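Local coordinates for protein 6-phosphogluconate dehydrogenase, NAD-binding (Mycolicibacterium smegmatis MC2 155, PDB 6SMT) that reduces imines with S-enantioselectivity, using NADPH as the probable hydride donor, in an active site formed between the two subunits of a dimer, at residues Asp236-Val241 / Asp282-Arg287; Ser247-Ile252 / Ala267-Val272. All blocks are in the same frame, centred on the assembly; numbering follows the deposited sequence.

Interaction 1. Residues Asp236-Val241 / Asp282-Arg287. With NDP (NADPH dihydro-nicotinamide-adenine-dinucleotide phosphate), chain F.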
loop_
_atom_site.group_PDB
_atom_site.type_symbol
_atom_site.label_atom_id
_atom_site.label_comp_id
_atom_site.label_asym_id
_atom_site.label_seq_id
_atom_site.Cartn_x
_atom_site.Cartn_y
_atom_site.Cartn_z
ATOM N N ASP B 236 -12.618 -3.988 20.573
ATOM C CA ASP B 236 -12.409 -2.537 20.834
ATOM C C ASP B 236 -11.897 -1.866 19.546
ATOM O O ASP B 236 -10.925 -1.165 19.565
ATOM C CB ASP B 236 -11.461 -2.304 21.994
ATOM C CG ASP B 236 -12.024 -2.919 23.300
ATOM O OD1 ASP B 236 -13.188 -2.644 23.594
ATOM O OD2 ASP B 236 -11.310 -3.748 23.979
ATOM N N ALA B 237 -12.674 -2.058 18.476
ATOM C CA ALA B 237 -12.311 -1.531 17.155
ATOM C C ALA B 237 -12.425 -0.023 17.086
ATOM O O ALA B 237 -13.415 0.505 17.626
ATOM C CB ALA B 237 -13.222 -2.080 16.085
ATOM N N SER B 238 -11.484 0.612 16.450
ATOM C CA SER B 238 -11.664 2.037 16.045
ATOM C C SER B 238 -12.125 2.092 14.585
ATOM O O SER B 238 -12.450 3.223 14.144
ATOM C CB SER B 238 -10.419 2.847 16.191
ATOM O OG SER B 238 -9.388 2.377 15.313
ATOM N N ALA B 239 -12.030 1.015 13.840
ATOM C CA ALA B 239 -12.565 0.970 12.451
ATOM C C ALA B 239 -13.038 -0.490 12.237
ATOM O O ALA B 239 -12.196 -1.408 12.170
ATOM C CB ALA B 239 -11.525 1.352 11.446
ATOM N N SER B 240 -14.329 -0.645 12.109
ATOM C CA SER B 240 -14.923 -1.999 12.133
ATOM C C SER B 240 -14.982 -2.620 10.738
ATOM O O SER B 240 -15.049 -1.949 9.661
ATOM C CB SER B 240 -16.247 -2.024 12.717
ATOM O OG SER B 240 -17.228 -1.449 11.826
ATOM N N VAL B 241 -15.001 -3.957 10.718
ATOM C CA VAL B 241 -15.239 -4.717 9.497
ATOM C C VAL B 241 -16.558 -4.354 8.825
ATOM O O VAL B 241 -16.615 -4.240 7.582
ATOM C CB VAL B 241 -15.186 -6.219 9.832
ATOM C CG1 VAL B 241 -15.589 -7.083 8.696
ATOM C CG2 VAL B 241 -13.784 -6.547 10.369
ATOM N N ASP B 282 -18.283 -6.468 14.066
ATOM C CA ASP B 282 -17.912 -5.402 14.992
ATOM C C ASP B 282 -16.421 -5.392 15.245
ATOM O O ASP B 282 -15.964 -4.415 15.908
ATOM C CB ASP B 282 -18.541 -5.599 16.382
ATOM C CG ASP B 282 -20.031 -5.637 16.424
ATOM O OD1 ASP B 282 -20.650 -5.077 15.532
ATOM O OD2 ASP B 282 -20.544 -6.246 17.427
ATOM N N ASP B 283 -15.661 -6.364 14.774
ATOM C CA ASP B 283 -14.232 -6.430 15.085
ATOM C C ASP B 283 -13.422 -5.432 14.231
ATOM O O ASP B 283 -13.963 -4.855 13.251
ATOM C CB ASP B 283 -13.687 -7.813 14.778
ATOM C CG ASP B 283 -14.017 -8.877 15.795
ATOM O OD1 ASP B 283 -14.597 -8.518 16.817
ATOM O OD2 ASP B 283 -13.641 -10.025 15.526
ATOM N N GLU B 284 -12.216 -5.155 14.705
ATOM C CA GLU B 284 -11.237 -4.374 13.934
ATOM C C GLU B 284 -10.927 -5.082 12.617
ATOM O O GLU B 284 -10.939 -6.320 12.491
ATOM C CB GLU B 284 -10.022 -4.155 14.845
ATOM C CG GLU B 284 -8.974 -3.208 14.283
ATOM C CD GLU B 284 -9.233 -1.738 14.253
ATOM O OE1 GLU B 284 -10.194 -1.314 14.828
ATOM O OE2 GLU B 284 -8.358 -1.053 13.677
ATOM N N ILE B 285 -10.466 -4.294 11.642
ATOM C CA ILE B 285 -10.117 -4.786 10.312
ATOM C C ILE B 285 -8.952 -5.744 10.339
ATOM O O ILE B 285 -8.748 -6.482 9.357
ATOM C CB ILE B 285 -10.013 -3.540 9.347
ATOM C CG1 ILE B 285 -9.109 -2.464 9.876
ATOM C CG2 ILE B 285 -11.397 -2.912 9.057
ATOM C CD1 ILE B 285 -7.695 -2.866 9.803
ATOM N N SER B 286 -8.205 -5.909 11.436
ATOM C CA SER B 286 -7.200 -6.952 11.665
ATOM C C SER B 286 -7.759 -8.370 11.530
ATOM O O SER B 286 -7.070 -9.298 11.197
ATOM C CB SER B 286 -6.570 -6.750 13.018
ATOM O OG SER B 286 -7.592 -6.699 14.021
ATOM N N ARG B 287 -9.050 -8.563 11.702
ATOM C CA ARG B 287 -9.667 -9.890 11.591
ATOM C C ARG B 287 -9.801 -10.318 10.149
ATOM O O ARG B 287 -9.947 -11.511 9.902
ATOM C CB ARG B 287 -11.070 -9.781 12.181
ATOM C CG ARG B 287 -11.897 -11.043 12.173
ATOM C CD ARG B 287 -11.422 -12.077 13.099
ATOM N NE ARG B 287 -11.890 -11.848 14.439
ATOM C CZ ARG B 287 -11.770 -12.700 15.474
ATOM N NH1 ARG B 287 -11.048 -13.813 15.349
ATOM N NH2 ARG B 287 -12.317 -12.360 16.635
HETATM P PA NDP F . -19.206 3.283 11.191
HETATM O O1A NDP F . -18.823 3.564 9.805
HETATM O O2A NDP F . -19.121 1.897 11.726
HETATM O O5B NDP F . -20.668 3.799 11.396
HETATM C C5B NDP F . -21.334 3.589 12.690
HETATM C C4B NDP F . -22.253 4.737 12.974
HETATM O O4B NDP F . -23.294 4.822 11.954
HETATM C C3B NDP F . -22.990 4.571 14.324
HETATM O O3B NDP F . -23.225 5.860 14.867
HETATM C C2B NDP F . -24.281 3.907 13.871
HETATM O O2B NDP F . -25.361 4.003 14.758
HETATM C C1B NDP F . -24.532 4.743 12.625
HETATM N N9A NDP F . -25.526 4.202 11.720
HETATM C C8A NDP F . -25.438 3.052 10.956
HETATM N N7A NDP F . -26.546 2.821 10.262
HETATM C C5A NDP F . -27.422 3.795 10.660
HETATM C C6A NDP F . -28.767 4.119 10.342
HETATM N N6A NDP F . -29.479 3.433 9.437
HETATM N N1A NDP F . -29.335 5.158 10.966
HETATM C C2A NDP F . -28.626 5.863 11.858
HETATM N N3A NDP F . -27.348 5.703 12.189
HETATM C C4A NDP F . -26.808 4.658 11.580
HETATM O O3 NDP F . -18.452 4.234 12.264
HETATM P PN NDP F . -17.150 5.119 12.320
HETATM O O1N NDP F . -17.332 6.031 13.463
HETATM O O2N NDP F . -15.998 4.197 12.298
HETATM O O5D NDP F . -17.105 5.873 10.951
HETATM C C5D NDP F . -18.114 6.868 10.607
HETATM C C4D NDP F . -17.784 7.396 9.237
HETATM O O4D NDP F . -16.471 8.030 9.296
HETATM C C3D NDP F . -17.701 6.345 8.138
HETATM O O3D NDP F . -18.363 6.792 6.953
HETATM C C2D NDP F . -16.218 6.110 7.970
HETATM O O2D NDP F . -15.825 5.692 6.666
HETATM C C1D NDP F . -15.664 7.508 8.285
HETATM N N1N NDP F . -14.264 7.449 8.755
HETATM C C2N NDP F . -13.922 6.676 9.833
HETATM C C3N NDP F . -12.623 6.578 10.254
HETATM C C7N NDP F . -12.264 5.716 11.378
HETATM O O7N NDP F . -11.032 5.654 11.642
HETATM N N7N NDP F . -13.121 5.064 12.142
HETATM C C4N NDP F . -11.572 7.271 9.498
HETATM C C5N NDP F . -12.024 8.101 8.446
HETATM C C6N NDP F . -13.300 8.180 8.109
HETATM P P2B NDP F . -25.425 2.901 15.975
HETATM O O1X NDP F . -24.386 3.315 17.009
HETATM O O2X NDP F . -26.816 3.030 16.456
HETATM O O3X NDP F . -25.123 1.530 15.378
HETATM O O HOH W 1 -14.987 -3.988 18.416
#
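With CG anti to the backbone N (chi1 -172°) and a bend at chi2 (74°), E284 turns its carboxylate back onto the loop 236-241. A glutamate suits this place because its long, bent chain, though CB sets off away from that loop, can bring one oxygen back to two successive backbone N-H groups. OE1 of E284 accepts from N of S238 at 2.8 Å, nearly in line with its own C-O bond but bent at the hydrogen, and more straightly from N of A239 at 3.1 Å, on the syn side and out of the carboxylate plane. Little A237 lets the chains come close, its CB 3.4 Å from OE1 of E284. N of V241 donates to O of D283 at 2.9 Å, and a water joins N of A237 to O of D282. R287 holds D283 side-on, NE and NH2 both bonding OD2. The loop presents O of S238 to the carboxamide N7N of NADPH, 2.8 Å away and almost straight (168°), while OG of S240, also hydrogen-bonded to OG of S242, caps the next helix through N of S243. This is part of the NADPH site of an imine reductase, its other partners largely from the second subunit.

Interaction 2. Residues Ser247-Ile252 / Ala267-Val272; sequences SVRHLI and AFRGYV
V248 and I252, one turn apart on helix 241-257, press against R269 of helix 263-280 and make the close-packed side of this contact. The aliphatic stem of R269 serves as a hydrophobic surface: CG1 of V248 lies 3.8 Å from CG of R269, and CD1 of I252 lies 3.9 Å from CD of R269, each crossing the arginine at about a right angle. CG of R269 stands anti to the backbone N (chi1 -179°), which lays the stem across the tips of the valine and the isoleucine. Deeper in, CG2 of V248 meets the edge of the F268 ring, touching CD2 at 4.2 Å. V248 and R269 are each modelled in two conformers, and this packing belongs to one of them. The outer side is looser and polar. Exposed R249 reaches across with an extended chain, and CD of R269 lies over one face of the R249 guanidinium, toward its rim. The two guanidinium planes stand nearly perpendicular, 84° apart, with NH2 of R249 3.6 Å from NH1 of R269 at the latter's edge. D273 forms a salt bridge with each arginine, which probably offsets the like charges, and long arginines suit this border with solvent. The short helix segments run antiparallel, axes 10.0 Å apart at 161°, a helical hairpin of the helical C-terminal domain of this reductive aminase-like family.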
loop_
_atom_site.group_PDB
_atom_site.type_symbol
_atom_site.label_atom_id
_atom_site.label_comp_id
_atom_site.label_asym_id
_atom_site.label_seq_id
_atom_site.Cartn_x
_atom_site.Cartn_y
_atom_site.Cartn_z
ATOM N N SER B 247 -18.001 0.444 2.845
ATOM C CA SER B 247 -17.095 1.275 2.057
ATOM C C SER B 247 -16.628 0.613 0.767
ATOM O O SER B 247 -16.638 1.214 -0.321
ATOM C CB SER B 247 -15.917 1.702 2.932
ATOM O OG SER B 247 -15.134 2.642 2.163
ATOM N N VAL B 248 -16.220 -0.643 0.870
ATOM C CA VAL B 248 -15.660 -1.329 -0.305
ATOM C C VAL B 248 -16.704 -1.431 -1.425
ATOM O O VAL B 248 -16.298 -1.320 -2.600
ATOM C CB VAL B 248 -15.064 -2.697 0.069
ATOM C CG1 VAL B 248 -16.132 -3.722 0.396
ATOM C CG2 VAL B 248 -14.087 -3.183 -1.002
ATOM N N ARG B 249 -17.980 -1.553 -1.076
ATOM C CA ARG B 249 -19.017 -1.522 -2.138
ATOM C C ARG B 249 -19.025 -0.231 -2.928
ATOM O O ARG B 249 -19.176 -0.214 -4.161
ATOM C CB ARG B 249 -20.370 -1.836 -1.511
ATOM C CG ARG B 249 -20.497 -3.290 -1.138
ATOM C CD ARG B 249 -21.738 -3.567 -0.352
ATOM N NE ARG B 249 -21.877 -5.002 -0.273
ATOM C CZ ARG B 249 -21.150 -5.912 0.392
ATOM N NH1 ARG B 249 -20.023 -5.658 1.098
ATOM N NH2 ARG B 249 -21.527 -7.169 0.161
ATOM N N HIS B 250 -18.836 0.907 -2.199
ATOM C CA HIS B 250 -18.740 2.220 -2.851
ATOM C C HIS B 250 -17.592 2.300 -3.822
ATOM O O HIS B 250 -17.704 2.790 -4.928
ATOM C CB HIS B 250 -18.653 3.305 -1.792
ATOM C CG HIS B 250 -19.654 3.282 -0.753
ATOM N ND1 HIS B 250 -19.394 3.764 0.515
ATOM C CD2 HIS B 250 -20.914 2.767 -0.699
ATOM C CE1 HIS B 250 -20.419 3.538 1.271
ATOM N NE2 HIS B 250 -21.413 2.924 0.534
ATOM N N LEU B 251 -16.406 1.793 -3.352
ATOM C CA LEU B 251 -15.209 1.776 -4.160
ATOM C C LEU B 251 -15.417 0.988 -5.443
ATOM O O LEU B 251 -14.956 1.449 -6.486
ATOM C CB LEU B 251 -14.022 1.294 -3.327
ATOM C CG LEU B 251 -13.815 1.990 -1.957
ATOM C CD1 LEU B 251 -12.586 1.389 -1.282
ATOM C CD2 LEU B 251 -13.583 3.483 -2.142
ATOM N N ILE B 252 -16.008 -0.214 -5.306
ATOM C CA ILE B 252 -16.289 -1.039 -6.506
ATOM C C ILE B 252 -17.306 -0.369 -7.476
ATOM O O ILE B 252 -16.985 -0.351 -8.678
ATOM C CB ILE B 252 -16.763 -2.378 -6.004
ATOM C CG1 ILE B 252 -15.621 -3.149 -5.348
ATOM C CG2 ILE B 252 -17.360 -3.169 -7.181
ATOM C CD1 ILE B 252 -16.053 -4.307 -4.468
ATOM N N ALA B 267 -11.887 -8.928 -4.759
ATOM C CA ALA B 267 -11.264 -9.984 -3.975
ATOM C C ALA B 267 -11.261 -9.610 -2.496
ATOM O O ALA B 267 -11.648 -10.397 -1.625
ATOM C CB ALA B 267 -9.872 -10.321 -4.462
ATOM N N PHE B 268 -10.944 -8.336 -2.203
ATOM C CA PHE B 268 -10.972 -7.887 -0.808
ATOM C C PHE B 268 -12.380 -7.952 -0.214
ATOM O O PHE B 268 -12.552 -8.367 0.924
ATOM C CB PHE B 268 -10.376 -6.465 -0.737
ATOM C CG PHE B 268 -10.167 -5.964 0.669
ATOM C CD1 PHE B 268 -9.269 -6.562 1.544
ATOM C CD2 PHE B 268 -10.876 -4.849 1.090
ATOM C CE1 PHE B 268 -9.103 -6.080 2.831
ATOM C CE2 PHE B 268 -10.668 -4.362 2.364
ATOM C CZ PHE B 268 -9.804 -4.956 3.213
ATOM N N ARG B 269 -13.350 -7.515 -0.963
ATOM C CA ARG B 269 -14.749 -7.595 -0.511
ATOM C C ARG B 269 -15.099 -9.017 -0.107
ATOM O O ARG B 269 -15.753 -9.231 0.922
ATOM C CB ARG B 269 -15.688 -7.067 -1.573
ATOM C CG ARG B 269 -17.131 -7.120 -1.101
ATOM C CD ARG B 269 -18.128 -6.727 -2.180
ATOM N NE ARG B 269 -17.986 -7.673 -3.271
ATOM C CZ ARG B 269 -18.889 -8.663 -3.430
ATOM N NH1 ARG B 269 -19.881 -8.772 -2.551
ATOM N NH2 ARG B 269 -18.767 -9.533 -4.422
ATOM N N GLY B 270 -14.695 -9.981 -0.935
ATOM C CA GLY B 270 -15.048 -11.350 -0.522
ATOM C C GLY B 270 -14.557 -11.726 0.828
ATOM O O GLY B 270 -15.301 -12.322 1.641
ATOM N N TYR B 271 -13.356 -11.284 1.243
ATOM C CA TYR B 271 -12.832 -11.553 2.560
ATOM C C TYR B 271 -13.636 -10.785 3.619
ATOM O O TYR B 271 -13.883 -11.283 4.698
ATOM C CB TYR B 271 -11.357 -11.192 2.681
ATOM C CG TYR B 271 -10.471 -11.739 1.592
ATOM C CD1 TYR B 271 -10.533 -13.043 1.122
ATOM C CD2 TYR B 271 -9.533 -10.935 0.997
ATOM C CE1 TYR B 271 -9.708 -13.485 0.086
ATOM C CE2 TYR B 271 -8.672 -11.364 0.006
ATOM C CZ TYR B 271 -8.778 -12.661 -0.470
ATOM O OH TYR B 271 -7.948 -13.083 -1.483
ATOM N N VAL B 272 -13.878 -9.505 3.353
ATOM C CA VAL B 272 -14.671 -8.663 4.277
ATOM C C VAL B 272 -16.056 -9.265 4.523
ATOM O O VAL B 272 -16.439 -9.422 5.673
ATOM C CB VAL B 272 -14.736 -7.236 3.709
ATOM C CG1 VAL B 272 -15.716 -6.423 4.531
ATOM C CG2 VAL B 272 -13.380 -6.590 3.696
#

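Overall arrangement
Both interactions belong to the helical C-terminal domain, and their centres lie 15 Å apart. Along the chain, the loop 236-241 leads into helix 241-257, which carries 247-252; helix 263-280 follows with 267-272, and 282-287 comes just after it. Interaction 1 therefore joins the chain at the open end of the antiparallel helix pair that interaction 2 packs together. The two contacts touch directly, O of V241 lying 3.9 Å from CG1 of V272. Each also borders the second subunit: S238 packs on I130 of that subunit, and Y271 hydrogen-bonds its D261. The cofactor-binding loop is thus set at the end of a packed helix pair that also meets the second subunit.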